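Local atomic coordinates of Lmo0135 protein (Listeria monocytogenes EGD-e, PDB entry 5ISU), a protein that probably binds peptides outside the cell as the substrate-binding component of an ABC transporter. Residues S272-A278 with L330-F336; Y424-L429 with T455-V461; T252-N256 with Y467-V471; G114-F118 with F144-I148; Q217-N221 with K232-D238. All blocks are in the same frame, centred on the assembly; numbering follows the deposited sequence.

How the contacts relate
The contacts form two touching pairs and one that stands apart. Contacts 1 and 2 have centres about 16 Å apart. They join where R276 NH2 probably bonds D459 O, at 2.8 Å. Contacts 3 and 5 have centres about 15 Å apart and meet in one mixed sheet, where I234 N lies 2.9 Å from V471 O, a probable hydrogen bond. Along the chain, contacts 1 and 2 both fall inside the long loop that contact 3 closes. Contact 4 touches none of the others. Its centre is about 26 Å from those of contacts 2 and 3, and it lies across the chain's centre from contact 5.

Contact 1: S272-A278 with L330-F336; sequences SKELRQA and LVKESGF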
# COMPACT_ATOMS: atom_id res chain seq x y z
N SER A 272 21.38 14.51 -16.70
CA SER A 272 22.35 13.59 -17.29
C SER A 272 22.11 12.13 -16.87
O SER A 272 22.19 11.79 -15.68
CB SER A 272 23.77 14.00 -16.89
OG SER A 272 24.73 13.02 -17.25
N LYS A 273 21.83 11.29 -17.85
CA LYS A 273 21.64 9.86 -17.66
C LYS A 273 22.92 9.32 -17.01
O LYS A 273 22.87 8.58 -16.04
CB LYS A 273 21.40 9.20 -19.01
CG LYS A 273 21.10 7.71 -18.99
CD LYS A 273 20.78 7.26 -20.40
CE LYS A 273 20.29 5.82 -20.47
NZ LYS A 273 19.90 5.41 -21.86
N GLU A 274 24.07 9.77 -17.53
CA GLU A 274 25.38 9.35 -17.02
C GLU A 274 25.55 9.62 -15.52
O GLU A 274 26.02 8.73 -14.77
CB GLU A 274 26.52 10.00 -17.82
CG GLU A 274 26.74 9.46 -19.24
CD GLU A 274 25.64 9.80 -20.26
OE1 GLU A 274 24.60 10.39 -19.90
OE2 GLU A 274 25.83 9.45 -21.46
N LEU A 275 25.15 10.80 -15.06
CA LEU A 275 25.27 11.12 -13.64
C LEU A 275 24.37 10.21 -12.81
O LEU A 275 24.80 9.69 -11.78
CB LEU A 275 24.92 12.58 -13.35
CG LEU A 275 25.11 13.03 -11.90
CD1 LEU A 275 26.52 12.73 -11.40
CD2 LEU A 275 24.80 14.51 -11.77
N ARG A 276 23.13 10.02 -13.26
CA ARG A 276 22.17 9.15 -12.56
C ARG A 276 22.69 7.72 -12.46
O ARG A 276 22.51 7.06 -11.43
CB ARG A 276 20.79 9.17 -13.23
CG ARG A 276 20.11 10.53 -13.18
CD ARG A 276 18.61 10.46 -13.41
NE ARG A 276 18.25 9.88 -14.70
CZ ARG A 276 18.12 10.56 -15.85
NH1 ARG A 276 18.34 11.87 -15.92
NH2 ARG A 276 17.76 9.91 -16.96
N GLN A 277 23.34 7.25 -13.53
CA GLN A 277 23.91 5.91 -13.56
C GLN A 277 25.13 5.82 -12.66
O GLN A 277 25.34 4.80 -11.99
CB GLN A 277 24.27 5.50 -14.98
CG GLN A 277 23.07 5.26 -15.88
CD GLN A 277 23.48 4.97 -17.32
OE1 GLN A 277 24.59 5.28 -17.73
NE2 GLN A 277 22.57 4.37 -18.09
N ALA A 278 25.92 6.89 -12.62
CA ALA A 278 27.08 6.92 -11.72
C ALA A 278 26.64 6.78 -10.26
O ALA A 278 27.26 6.06 -9.49
CB ALA A 278 27.88 8.20 -11.92
N LEU A 330 31.73 7.48 -15.35
CA LEU A 330 30.48 8.16 -15.71
C LEU A 330 30.35 9.58 -15.16
O LEU A 330 29.85 10.48 -15.86
CB LEU A 330 29.29 7.29 -15.29
CG LEU A 330 29.15 6.05 -16.19
CD1 LEU A 330 28.38 4.95 -15.49
CD2 LEU A 330 28.50 6.42 -17.52
N VAL A 331 30.78 9.80 -13.92
CA VAL A 331 30.71 11.14 -13.36
C VAL A 331 31.63 12.09 -14.18
O VAL A 331 31.32 13.26 -14.34
CB VAL A 331 31.00 11.16 -11.83
CG1 VAL A 331 32.35 10.55 -11.50
CG2 VAL A 331 30.91 12.59 -11.29
N LYS A 332 32.74 11.55 -14.70
CA LYS A 332 33.67 12.29 -15.58
C LYS A 332 32.93 12.68 -16.87
O LYS A 332 32.78 13.86 -17.17
CB LYS A 332 34.90 11.43 -15.89
CG LYS A 332 35.94 11.99 -16.87
CD LYS A 332 36.80 13.09 -16.27
CE LYS A 332 37.91 13.48 -17.24
NZ LYS A 332 38.87 14.48 -16.68
N GLU A 333 32.44 11.67 -17.59
CA GLU A 333 31.69 11.85 -18.85
C GLU A 333 30.47 12.75 -18.66
O GLU A 333 30.01 13.37 -19.62
CB GLU A 333 31.18 10.51 -19.39
CG GLU A 333 32.24 9.52 -19.85
CD GLU A 333 31.64 8.17 -20.26
OE1 GLU A 333 30.39 8.07 -20.40
OE2 GLU A 333 32.43 7.22 -20.46
N SER A 334 29.93 12.77 -17.45
CA SER A 334 28.77 13.59 -17.13
C SER A 334 28.98 15.08 -17.42
O SER A 334 28.13 15.73 -18.04
CB SER A 334 28.43 13.43 -15.65
OG SER A 334 27.35 14.27 -15.27
N GLY A 335 30.13 15.60 -16.98
CA GLY A 335 30.46 17.01 -17.10
C GLY A 335 30.04 17.73 -15.82
O GLY A 335 30.05 18.96 -15.75
N PHE A 336 29.65 16.95 -14.82
CA PHE A 336 29.24 17.49 -13.53
C PHE A 336 30.47 18.06 -12.83
O PHE A 336 31.49 17.37 -12.69
CB PHE A 336 28.59 16.36 -12.69
CG PHE A 336 28.28 16.75 -11.27
CD1 PHE A 336 27.19 17.57 -10.98
CD2 PHE A 336 29.05 16.27 -10.22
CE1 PHE A 336 26.89 17.92 -9.67
CE2 PHE A 336 28.75 16.61 -8.90
CZ PHE A 336 27.67 17.44 -8.63
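The helical segments 273-278 and 330-334 pack close to antiparallel, at 158° with axes 7.9 Å apart, bringing L275 opposite V331 and A278 opposite L330. No hydrogen bond crosses the contact, so it rests on packing. A278 presents only its methyl to the other helix. A278 CB lies 3.8 Å from L330 CB and also touches the backbone of V331. L330 CB meets the backbone oxygen E274 O as well, at 3.6 Å. Its two methyls then diverge along helix 273-281. L330 CD2 reaches E274 CG at 3.9 Å and CD1 brushes Q277 CB. The E274 chain is bent at chi2 (70°), and its CG, not its carboxylate, does the touching. The carboxylates of E274 and E333 stay near each other without contact. E274 OE2 and E333 OE1 are 4.9 Å apart, a probably mildly unfavourable pair.

At the other end, L275 CD2 approaches the F336 ring obliquely, nearest F336 CD1 at 4.0 Å. L275 CB lies 3.5 Å from S334 OG. S272 is the N-cap of helix 273-281. With S272 OG anti to the backbone N (chi1 170°), it accepts a bond from L275 N at 3.1 Å. S334 OG lies beside this cap, near S272 OG. G335 follows with positive phi and turns the chain out of the helix.

Around the contact, V331 rests on V369, just before strand 370-376. L275 and F336 share A269 ahead of helix 273-281. R276 NH2 bonds D459 O, just past helix 442-458, and Q277 adds a weak bond to D458 O.

Contact 2: Y424-L429 with T455-V461; sequences YHNKDL and TIADDAV
Y424 lays one face of its ring over V461 CG2. The methyl sits almost exactly above the centre, 3.5 Å from the centroid and 4° off the ring normal, a clear CH-pi contact. V461 CG1 reaches back along the same side chain to Y424 CB at 3.8 Å. I456 CD1 approaches the ring obliquely near CE2. I456 CD1 also meets L429 CD2 at 3.6 Å, the side chains crossing at about a right angle. L429 CD1 packs against T455 CB, sliding past it in the opposite direction. T455 CG2 comes 3.9 Å from Y424 OH. T455 OG1 is bonded to K451 O.

The tyrosine's CG stands anti to the backbone N (chi1 174°), which sends the ring across to 455-461. Its hydroxyl ends up beside D459, where the ring and carboxylate planes are 73° apart. Y424 OH donates to D459 OD2 at 2.6 Å, meeting the oxygen on its anti side. Y424 OH also accepts from N426 ND2 at 2.9 Å, nearly straight and in the amide plane. The other end of that amide caps helix 427-438. N426 OD1 accepts from L429 N at 3.1 Å, with the donor above the carbonyl plane. D459 follows helix 442-458, which ends in a Schellman motif with A460 at its positive-phi C-prime position.

The chemistry is thus a chain of hydrogen bonds from a helix cap through amide and phenol to a carboxylate. Both bonds at the hydroxyl help fix its rotation. The short phenol bond and a long, weak ion pair with K273 probably favour a charged D459.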
# COMPACT_ATOMS: atom_id res chain seq x y z
N TYR A 424 10.67 13.32 -14.26
CA TYR A 424 11.10 12.69 -15.51
C TYR A 424 10.03 12.84 -16.60
O TYR A 424 8.90 12.38 -16.44
CB TYR A 424 11.37 11.21 -15.22
CG TYR A 424 11.70 10.30 -16.38
CD1 TYR A 424 12.92 10.39 -17.05
CD2 TYR A 424 10.82 9.28 -16.75
CE1 TYR A 424 13.23 9.52 -18.08
CE2 TYR A 424 11.13 8.41 -17.78
CZ TYR A 424 12.33 8.53 -18.44
OH TYR A 424 12.64 7.66 -19.46
N HIS A 425 10.39 13.48 -17.70
CA HIS A 425 9.46 13.74 -18.80
C HIS A 425 9.85 12.98 -20.06
O HIS A 425 10.83 13.33 -20.73
CB HIS A 425 9.36 15.24 -19.07
CG HIS A 425 9.14 16.05 -17.83
ND1 HIS A 425 8.05 15.87 -17.00
CD2 HIS A 425 9.87 17.04 -17.27
CE1 HIS A 425 8.12 16.71 -15.98
NE2 HIS A 425 9.21 17.44 -16.13
N ASN A 426 9.07 11.96 -20.38
CA ASN A 426 9.30 11.12 -21.55
C ASN A 426 7.97 10.73 -22.22
O ASN A 426 7.31 9.77 -21.79
CB ASN A 426 10.07 9.87 -21.10
CG ASN A 426 10.35 8.90 -22.23
OD1 ASN A 426 9.79 9.01 -23.34
ND2 ASN A 426 11.20 7.92 -21.96
N LYS A 427 7.60 11.48 -23.27
CA LYS A 427 6.36 11.24 -24.04
C LYS A 427 6.20 9.82 -24.58
O LYS A 427 5.11 9.26 -24.54
CB LYS A 427 6.21 12.22 -25.21
CG LYS A 427 5.58 13.56 -24.89
CD LYS A 427 5.30 14.31 -26.20
CE LYS A 427 4.45 15.57 -26.03
NZ LYS A 427 5.12 16.62 -25.21
N ASP A 428 7.26 9.25 -25.12
CA ASP A 428 7.20 7.88 -25.65
C ASP A 428 6.83 6.89 -24.56
O ASP A 428 5.99 6.03 -24.77
CB ASP A 428 8.52 7.46 -26.29
CG ASP A 428 8.77 8.12 -27.64
OD1 ASP A 428 7.92 8.91 -28.11
OD2 ASP A 428 9.82 7.84 -28.26
N LEU A 429 7.45 7.03 -23.39
CA LEU A 429 7.15 6.12 -22.28
C LEU A 429 5.71 6.29 -21.83
O LEU A 429 5.05 5.32 -21.49
CB LEU A 429 8.07 6.36 -21.09
CG LEU A 429 7.84 5.43 -19.90
CD1 LEU A 429 8.11 3.98 -20.30
CD2 LEU A 429 8.73 5.83 -18.73
N THR A 455 12.71 0.51 -19.53
CA THR A 455 13.04 1.92 -19.81
C THR A 455 13.37 2.68 -18.53
O THR A 455 14.36 3.41 -18.47
CB THR A 455 11.92 2.65 -20.56
OG1 THR A 455 11.58 1.91 -21.74
CG2 THR A 455 12.37 4.06 -20.96
N ILE A 456 12.56 2.49 -17.49
CA ILE A 456 12.82 3.15 -16.20
C ILE A 456 14.20 2.77 -15.64
O ILE A 456 14.94 3.63 -15.13
CB ILE A 456 11.70 2.81 -15.17
CG1 ILE A 456 10.36 3.46 -15.57
CG2 ILE A 456 12.10 3.23 -13.76
CD1 ILE A 456 10.40 4.97 -15.71
N ALA A 457 14.53 1.48 -15.72
CA ALA A 457 15.82 1.00 -15.22
C ALA A 457 16.95 1.52 -16.10
O ALA A 457 17.92 2.06 -15.60
CB ALA A 457 15.85 -0.53 -15.16
N ASP A 458 16.80 1.39 -17.42
CA ASP A 458 17.81 1.91 -18.35
C ASP A 458 18.07 3.41 -18.18
O ASP A 458 19.22 3.82 -18.23
CB ASP A 458 17.44 1.63 -19.80
CG ASP A 458 17.44 0.15 -20.12
OD1 ASP A 458 18.08 -0.64 -19.39
OD2 ASP A 458 16.81 -0.24 -21.13
N ASP A 459 17.04 4.21 -17.93
CA ASP A 459 17.23 5.67 -17.75
C ASP A 459 17.56 6.09 -16.32
O ASP A 459 17.66 7.31 -16.03
CB ASP A 459 16.01 6.47 -18.27
CG ASP A 459 15.97 6.55 -19.79
OD1 ASP A 459 16.88 6.01 -20.44
OD2 ASP A 459 15.02 7.16 -20.33
N ALA A 460 17.75 5.10 -15.45
CA ALA A 460 18.03 5.34 -14.05
C ALA A 460 17.20 6.49 -13.50
O ALA A 460 17.74 7.44 -12.93
CB ALA A 460 19.52 5.58 -13.84
N VAL A 461 15.89 6.38 -13.68
CA VAL A 461 14.94 7.40 -13.22
C VAL A 461 14.92 7.47 -11.69
O VAL A 461 14.81 8.55 -11.10
CB VAL A 461 13.52 7.11 -13.74
CG1 VAL A 461 12.54 8.16 -13.25
CG2 VAL A 461 13.53 7.06 -15.26

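Contact 3: T252-N256 with Y467-V471; sequences TYPEN and YDNAV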
# COMPACT_ATOMS: atom_id res chain seq x y z
N THR A 252 7.17 -12.33 10.15
CA THR A 252 7.77 -11.47 9.15
C THR A 252 7.21 -11.87 7.78
O THR A 252 7.26 -13.03 7.40
CB THR A 252 9.29 -11.63 9.17
OG1 THR A 252 9.79 -11.25 10.46
CG2 THR A 252 9.95 -10.77 8.08
N TYR A 253 6.70 -10.89 7.04
CA TYR A 253 6.05 -11.12 5.76
C TYR A 253 6.22 -9.89 4.84
O TYR A 253 6.45 -8.79 5.33
CB TYR A 253 4.56 -11.40 6.01
CG TYR A 253 3.89 -10.28 6.80
CD1 TYR A 253 4.06 -10.19 8.17
CD2 TYR A 253 3.13 -9.31 6.16
CE1 TYR A 253 3.49 -9.17 8.89
CE2 TYR A 253 2.54 -8.28 6.88
CZ TYR A 253 2.71 -8.21 8.24
OH TYR A 253 2.15 -7.19 8.95
N PRO A 254 6.12 -10.08 3.51
CA PRO A 254 6.31 -8.92 2.64
C PRO A 254 5.23 -7.86 2.80
O PRO A 254 4.08 -8.20 2.97
CB PRO A 254 6.28 -9.52 1.22
CG PRO A 254 6.59 -10.98 1.41
CD PRO A 254 5.95 -11.32 2.73
N GLU A 255 5.62 -6.59 2.83
CA GLU A 255 4.64 -5.50 2.93
C GLU A 255 4.36 -4.90 1.56
O GLU A 255 3.59 -3.95 1.45
CB GLU A 255 5.08 -4.42 3.93
CG GLU A 255 3.94 -3.44 4.28
CD GLU A 255 4.05 -2.82 5.67
OE1 GLU A 255 2.99 -2.68 6.33
OE2 GLU A 255 5.18 -2.54 6.13
N ASN A 256 4.96 -5.48 0.52
CA ASN A 256 4.82 -4.99 -0.85
C ASN A 256 5.25 -3.52 -0.95
O ASN A 256 4.71 -2.76 -1.74
CB ASN A 256 3.41 -5.19 -1.40
CG ASN A 256 3.04 -6.65 -1.54
OD1 ASN A 256 3.89 -7.52 -1.65
ND2 ASN A 256 1.77 -6.92 -1.57
N TYR A 467 12.66 -4.31 -1.43
CA TYR A 467 11.28 -4.64 -1.23
C TYR A 467 11.28 -5.00 0.24
O TYR A 467 11.95 -5.95 0.66
CB TYR A 467 10.80 -5.81 -2.10
CG TYR A 467 11.09 -5.58 -3.56
CD1 TYR A 467 10.69 -4.39 -4.18
CD2 TYR A 467 11.75 -6.53 -4.33
CE1 TYR A 467 10.95 -4.15 -5.51
CE2 TYR A 467 12.01 -6.30 -5.67
CZ TYR A 467 11.61 -5.09 -6.25
OH TYR A 467 11.87 -4.81 -7.59
N ASP A 468 10.55 -4.20 1.02
CA ASP A 468 10.53 -4.32 2.47
C ASP A 468 9.50 -5.27 3.10
O ASP A 468 8.44 -5.52 2.55
CB ASP A 468 10.35 -2.92 3.06
CG ASP A 468 11.55 -2.02 2.80
OD1 ASP A 468 12.52 -2.44 2.12
OD2 ASP A 468 11.52 -0.87 3.30
N ASN A 469 9.85 -5.81 4.25
CA ASN A 469 8.94 -6.69 5.00
C ASN A 469 8.45 -5.93 6.21
O ASN A 469 9.08 -5.00 6.66
CB ASN A 469 9.65 -7.97 5.46
CG ASN A 469 10.16 -8.80 4.31
OD1 ASN A 469 9.55 -8.87 3.24
ND2 ASN A 469 11.30 -9.45 4.53
N ALA A 470 7.27 -6.30 6.70
CA ALA A 470 6.72 -5.75 7.92
C ALA A 470 6.89 -6.86 8.96
O ALA A 470 7.12 -8.02 8.60
CB ALA A 470 5.27 -5.39 7.74
N VAL A 471 6.76 -6.50 10.23
CA VAL A 471 6.93 -7.46 11.34
C VAL A 471 5.82 -7.30 12.37
O VAL A 471 5.50 -6.16 12.76
CB VAL A 471 8.28 -7.26 12.06
CG1 VAL A 471 8.49 -8.34 13.12
CG2 VAL A 471 9.43 -7.29 11.07
O HOH W 1 7.94 -2.23 5.57
O HOH W 2 7.84 -6.55 0.10
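T252-N256 and Y467-V471 pair as strongly twisted antiparallel strands of a mixed sheet, their short axes at 129°. The parent strands 248-263 and 462-475 run through the middle of the protein, probably as part of the connection between lobes.

Three backbone hydrogen bonds join them. Y253 and A470 form a hydrogen-bonded pair, with Y253 N to A470 O at 3.3 Å and A470 N to Y253 O at 3.0 Å. E255 N adds a bond to D468 O, also 3.0 Å. T252 with V471 and P254 with N469 are the flanking non-hydrogen-bonded pairs.

The Y253 ring leans over A470. Its CG lies between backbone N and carbonyl carbon (chi1 56°), which places A470 O over one ring face. Among apolar contacts, Y253 CZ reaches A470 CB at 3.8 Å. T252 and V471 lie side by side, and T252 CG2 touches N469 CB. The E255 carboxylate packs on A470, with E255 OE2 3.3 Å from A470 CB.

E255 OE1 forms a salt bridge with R39; T252 OG1 and N469 ND2 are hydrogen-bonded to E297. A water bridges the strands, donating to E255 OE2 at 2.8 Å and to N469 O at 3.2 Å.

Contact 4: G114-F118 with F144-I148; sequences GNFVF and FENTI
N115 O points at the edge of the F144 ring. Lying in the ring plane, N115 O is 3.7 Å from F144 CD1 and 3.9 Å from F144 CE1, and is also approached by T147 OG1 at 4.0 Å. These are packing contacts, as no hydrogen bond links the two segments.

T147 packs on N115 and F116. Its OG1 lies beside the backbone N (chi1 -58°), leaving CG2 anti to it, which directs the methyl at 114-118. There T147 CG2 rests over one face of F116, 4.1 Å from the centroid and 27° off the ring normal, a CH-pi contact displaced towards CZ. T147 CG2 also touches N115 CB at 3.7 Å.

F144 then meets two more rings. F116 CD2 comes to its edge, in plane, 3.9 Å from F144 CE1. The two side chains cross at about a right angle. F118 reaches F144 with the far end of its ring. F118 CZ lies 4.1 Å from F144 CD1, which sits at the edge of F118, near its plane. Both phenylalanines of 114-118 thus converge on one side of F144.

The aromatic cluster continues beyond the contact. F144 makes edge-to-face pairs with Y75 and F135, on strands 74-79 and 132-136 of the five-stranded antiparallel sheet. F116 packs on V100, I103 and L104 of helix 93-104. The short helix 144-148 is thereby held against that sheet beside its edge strand 117-118.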
# COMPACT_ATOMS: atom_id res chain seq x y z
N GLY A 114 -11.62 7.73 -9.73
CA GLY A 114 -10.83 7.48 -10.95
C GLY A 114 -10.80 6.03 -11.45
O GLY A 114 -10.62 5.79 -12.64
N ASN A 115 -10.99 5.08 -10.54
CA ASN A 115 -10.99 3.65 -10.88
C ASN A 115 -12.28 3.18 -11.59
O ASN A 115 -12.32 2.07 -12.14
CB ASN A 115 -10.81 2.83 -9.60
CG ASN A 115 -9.48 3.10 -8.91
OD1 ASN A 115 -8.56 3.64 -9.50
ND2 ASN A 115 -9.37 2.69 -7.64
N PHE A 116 -13.32 4.00 -11.54
CA PHE A 116 -14.60 3.67 -12.17
C PHE A 116 -14.93 4.57 -13.37
O PHE A 116 -16.05 4.51 -13.90
CB PHE A 116 -15.73 3.73 -11.13
CG PHE A 116 -15.53 2.78 -9.97
CD1 PHE A 116 -14.80 3.16 -8.87
CD2 PHE A 116 -16.09 1.51 -9.99
CE1 PHE A 116 -14.61 2.29 -7.81
CE2 PHE A 116 -15.92 0.64 -8.95
CZ PHE A 116 -15.17 1.02 -7.85
N VAL A 117 -13.94 5.35 -13.81
CA VAL A 117 -14.08 6.27 -14.94
C VAL A 117 -12.96 6.02 -15.97
O VAL A 117 -11.82 5.74 -15.60
CB VAL A 117 -14.04 7.73 -14.45
CG1 VAL A 117 -14.29 8.70 -15.59
CG2 VAL A 117 -15.07 7.94 -13.36
N PHE A 118 -13.30 6.12 -17.26
CA PHE A 118 -12.37 5.87 -18.36
C PHE A 118 -12.67 6.87 -19.45
O PHE A 118 -13.78 6.88 -19.97
CB PHE A 118 -12.56 4.46 -18.89
CG PHE A 118 -12.49 3.43 -17.83
CD1 PHE A 118 -11.25 2.99 -17.37
CD2 PHE A 118 -13.64 2.94 -17.24
CE1 PHE A 118 -11.17 2.06 -16.35
CE2 PHE A 118 -13.57 2.02 -16.21
CZ PHE A 118 -12.33 1.57 -15.77
N PHE A 144 -9.47 -3.02 -14.41
CA PHE A 144 -10.74 -2.97 -13.69
C PHE A 144 -10.98 -4.26 -12.89
O PHE A 144 -11.70 -4.24 -11.90
CB PHE A 144 -11.89 -2.65 -14.61
CG PHE A 144 -13.18 -2.44 -13.90
CD1 PHE A 144 -13.36 -1.32 -13.11
CD2 PHE A 144 -14.22 -3.35 -14.05
CE1 PHE A 144 -14.56 -1.10 -12.45
CE2 PHE A 144 -15.43 -3.14 -13.40
CZ PHE A 144 -15.60 -2.01 -12.60
N GLU A 145 -10.38 -5.37 -13.31
CA GLU A 145 -10.47 -6.61 -12.54
C GLU A 145 -9.90 -6.38 -11.13
O GLU A 145 -10.46 -6.86 -10.15
CB GLU A 145 -9.72 -7.75 -13.21
CG GLU A 145 -9.70 -9.05 -12.38
CD GLU A 145 -9.18 -10.26 -13.14
OE1 GLU A 145 -8.61 -10.12 -14.26
OE2 GLU A 145 -9.34 -11.38 -12.60
N ASN A 146 -8.79 -5.65 -11.04
CA ASN A 146 -8.16 -5.34 -9.76
C ASN A 146 -9.06 -4.44 -8.90
O ASN A 146 -9.15 -4.63 -7.67
CB ASN A 146 -6.83 -4.64 -9.99
CG ASN A 146 -6.12 -4.32 -8.69
OD1 ASN A 146 -5.72 -5.21 -7.95
ND2 ASN A 146 -5.96 -3.04 -8.41
N THR A 147 -9.70 -3.46 -9.53
CA THR A 147 -10.62 -2.57 -8.82
C THR A 147 -11.76 -3.41 -8.20
O THR A 147 -12.17 -3.16 -7.07
CB THR A 147 -11.19 -1.51 -9.78
OG1 THR A 147 -10.12 -0.76 -10.36
CG2 THR A 147 -12.09 -0.58 -9.05
N ILE A 148 -12.27 -4.40 -8.93
CA ILE A 148 -13.30 -5.28 -8.38
C ILE A 148 -12.77 -6.09 -7.19
O ILE A 148 -13.50 -6.34 -6.23
CB ILE A 148 -13.88 -6.23 -9.46
CG1 ILE A 148 -14.72 -5.45 -10.46
CG2 ILE A 148 -14.76 -7.31 -8.85
CD1 ILE A 148 -15.22 -6.29 -11.62

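Contact 5: Q217-N221 with K232-D238; sequences QNAAN and KSIQPSD
K232 reaches across to A220 and N221 and ties helix 217-225 to a strand of the mixed sheet. Strand 231-233, to which it belongs, pairs with strand 462-475.

From CB, which points toward the helix, CG enters the cramped site between backbone N and carbonyl carbon (chi1 66°). K232 CD then passes N221 OD1 at 3.8 Å. The chain bends at chi3 and chi4. K232 CE therefore settles against A220 CB, at 3.5 Å. K232 NZ turns to donate to N221 OD1 at 2.9 Å, tilted 26° from the carbonyl plane. K232 NZ also donates to S233 O, of the next residue, at 2.9 Å. Two carbonyl oxygens thus grip the ammonium of this buried lysine and hold it in place. The Q217 side chain slides past it in the opposite direction.

N221 also meets I234 and D238. I234 CD1 touches N221 OD1, while N221 ND2 faces D238, whose carboxylate is turned 82° from the amide. D238 OD1 forms a salt bridge with K241. D238 OD2 takes a bond from a water at 2.7 Å. That water accepts from Q235 N at 3.0 Å and, weakly, from N221 ND2 at 3.4 Å.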
# COMPACT_ATOMS: atom_id res chain seq x y z
N GLN A 217 6.63 3.64 21.23
CA GLN A 217 6.97 2.22 21.02
C GLN A 217 7.61 1.54 22.23
O GLN A 217 7.36 0.37 22.46
CB GLN A 217 7.83 2.03 19.76
CG GLN A 217 7.05 2.32 18.48
CD GLN A 217 5.99 1.27 18.18
OE1 GLN A 217 4.80 1.47 18.45
NE2 GLN A 217 6.43 0.12 17.68
N ASN A 218 8.44 2.26 22.99
CA ASN A 218 9.02 1.65 24.22
C ASN A 218 7.87 1.28 25.16
O ASN A 218 7.82 0.17 25.67
CB ASN A 218 10.06 2.55 24.90
CG ASN A 218 11.45 2.43 24.27
OD1 ASN A 218 11.75 1.49 23.54
ND2 ASN A 218 12.32 3.37 24.59
N ALA A 219 6.91 2.20 25.32
CA ALA A 219 5.74 1.96 26.14
C ALA A 219 4.84 0.87 25.54
O ALA A 219 4.30 0.02 26.27
CB ALA A 219 4.95 3.24 26.30
N ALA A 220 4.67 0.90 24.23
CA ALA A 220 3.80 -0.08 23.58
C ALA A 220 4.36 -1.50 23.71
O ALA A 220 3.62 -2.43 23.96
CB ALA A 220 3.59 0.27 22.11
N ASN A 221 5.68 -1.63 23.54
CA ASN A 221 6.35 -2.93 23.64
C ASN A 221 6.32 -3.46 25.07
O ASN A 221 6.20 -4.68 25.28
CB ASN A 221 7.78 -2.87 23.08
CG ASN A 221 7.80 -2.72 21.55
OD1 ASN A 221 6.82 -3.02 20.86
ND2 ASN A 221 8.94 -2.28 21.02
N LYS A 232 0.66 -6.49 17.71
CA LYS A 232 1.05 -5.20 17.16
C LYS A 232 2.19 -5.36 16.18
O LYS A 232 2.87 -6.39 16.14
CB LYS A 232 1.54 -4.25 18.27
CG LYS A 232 2.84 -4.73 18.94
CD LYS A 232 3.19 -3.97 20.20
CE LYS A 232 3.51 -2.51 19.95
NZ LYS A 232 4.70 -2.31 19.08
N SER A 233 2.42 -4.30 15.43
CA SER A 233 3.54 -4.18 14.52
C SER A 233 4.79 -3.78 15.33
O SER A 233 4.70 -3.02 16.29
CB SER A 233 3.25 -3.11 13.49
OG SER A 233 2.09 -3.47 12.75
N ILE A 234 5.94 -4.29 14.91
CA ILE A 234 7.22 -4.06 15.55
C ILE A 234 8.19 -3.46 14.53
O ILE A 234 8.17 -3.83 13.37
CB ILE A 234 7.82 -5.41 16.05
CG1 ILE A 234 6.83 -6.17 16.92
CG2 ILE A 234 9.13 -5.19 16.80
CD1 ILE A 234 6.32 -5.40 18.12
N GLN A 235 9.03 -2.53 14.97
CA GLN A 235 10.06 -1.98 14.10
C GLN A 235 11.23 -2.96 14.13
O GLN A 235 11.46 -3.62 15.15
CB GLN A 235 10.47 -0.59 14.57
CG GLN A 235 9.30 0.37 14.64
CD GLN A 235 8.56 0.43 13.33
OE1 GLN A 235 7.42 -0.04 13.22
NE2 GLN A 235 9.23 0.92 12.29
N PRO A 236 11.95 -3.10 13.00
CA PRO A 236 13.08 -4.04 12.93
C PRO A 236 14.07 -3.96 14.11
O PRO A 236 14.47 -5.00 14.64
CB PRO A 236 13.76 -3.63 11.63
CG PRO A 236 12.65 -3.16 10.77
CD PRO A 236 11.63 -2.54 11.67
N SER A 237 14.42 -2.73 14.51
CA SER A 237 15.36 -2.49 15.60
C SER A 237 14.85 -2.97 16.96
O SER A 237 15.63 -3.18 17.88
CB SER A 237 15.75 -0.99 15.66
OG SER A 237 14.61 -0.16 15.87
N ASP A 238 13.54 -3.15 17.10
CA ASP A 238 12.97 -3.63 18.36
C ASP A 238 12.72 -5.13 18.40
O ASP A 238 12.40 -5.66 19.47
CB ASP A 238 11.66 -2.88 18.66
CG ASP A 238 11.88 -1.38 18.93
OD1 ASP A 238 12.90 -1.02 19.57
OD2 ASP A 238 11.00 -0.58 18.54
O HOH W 3 8.57 -1.51 17.71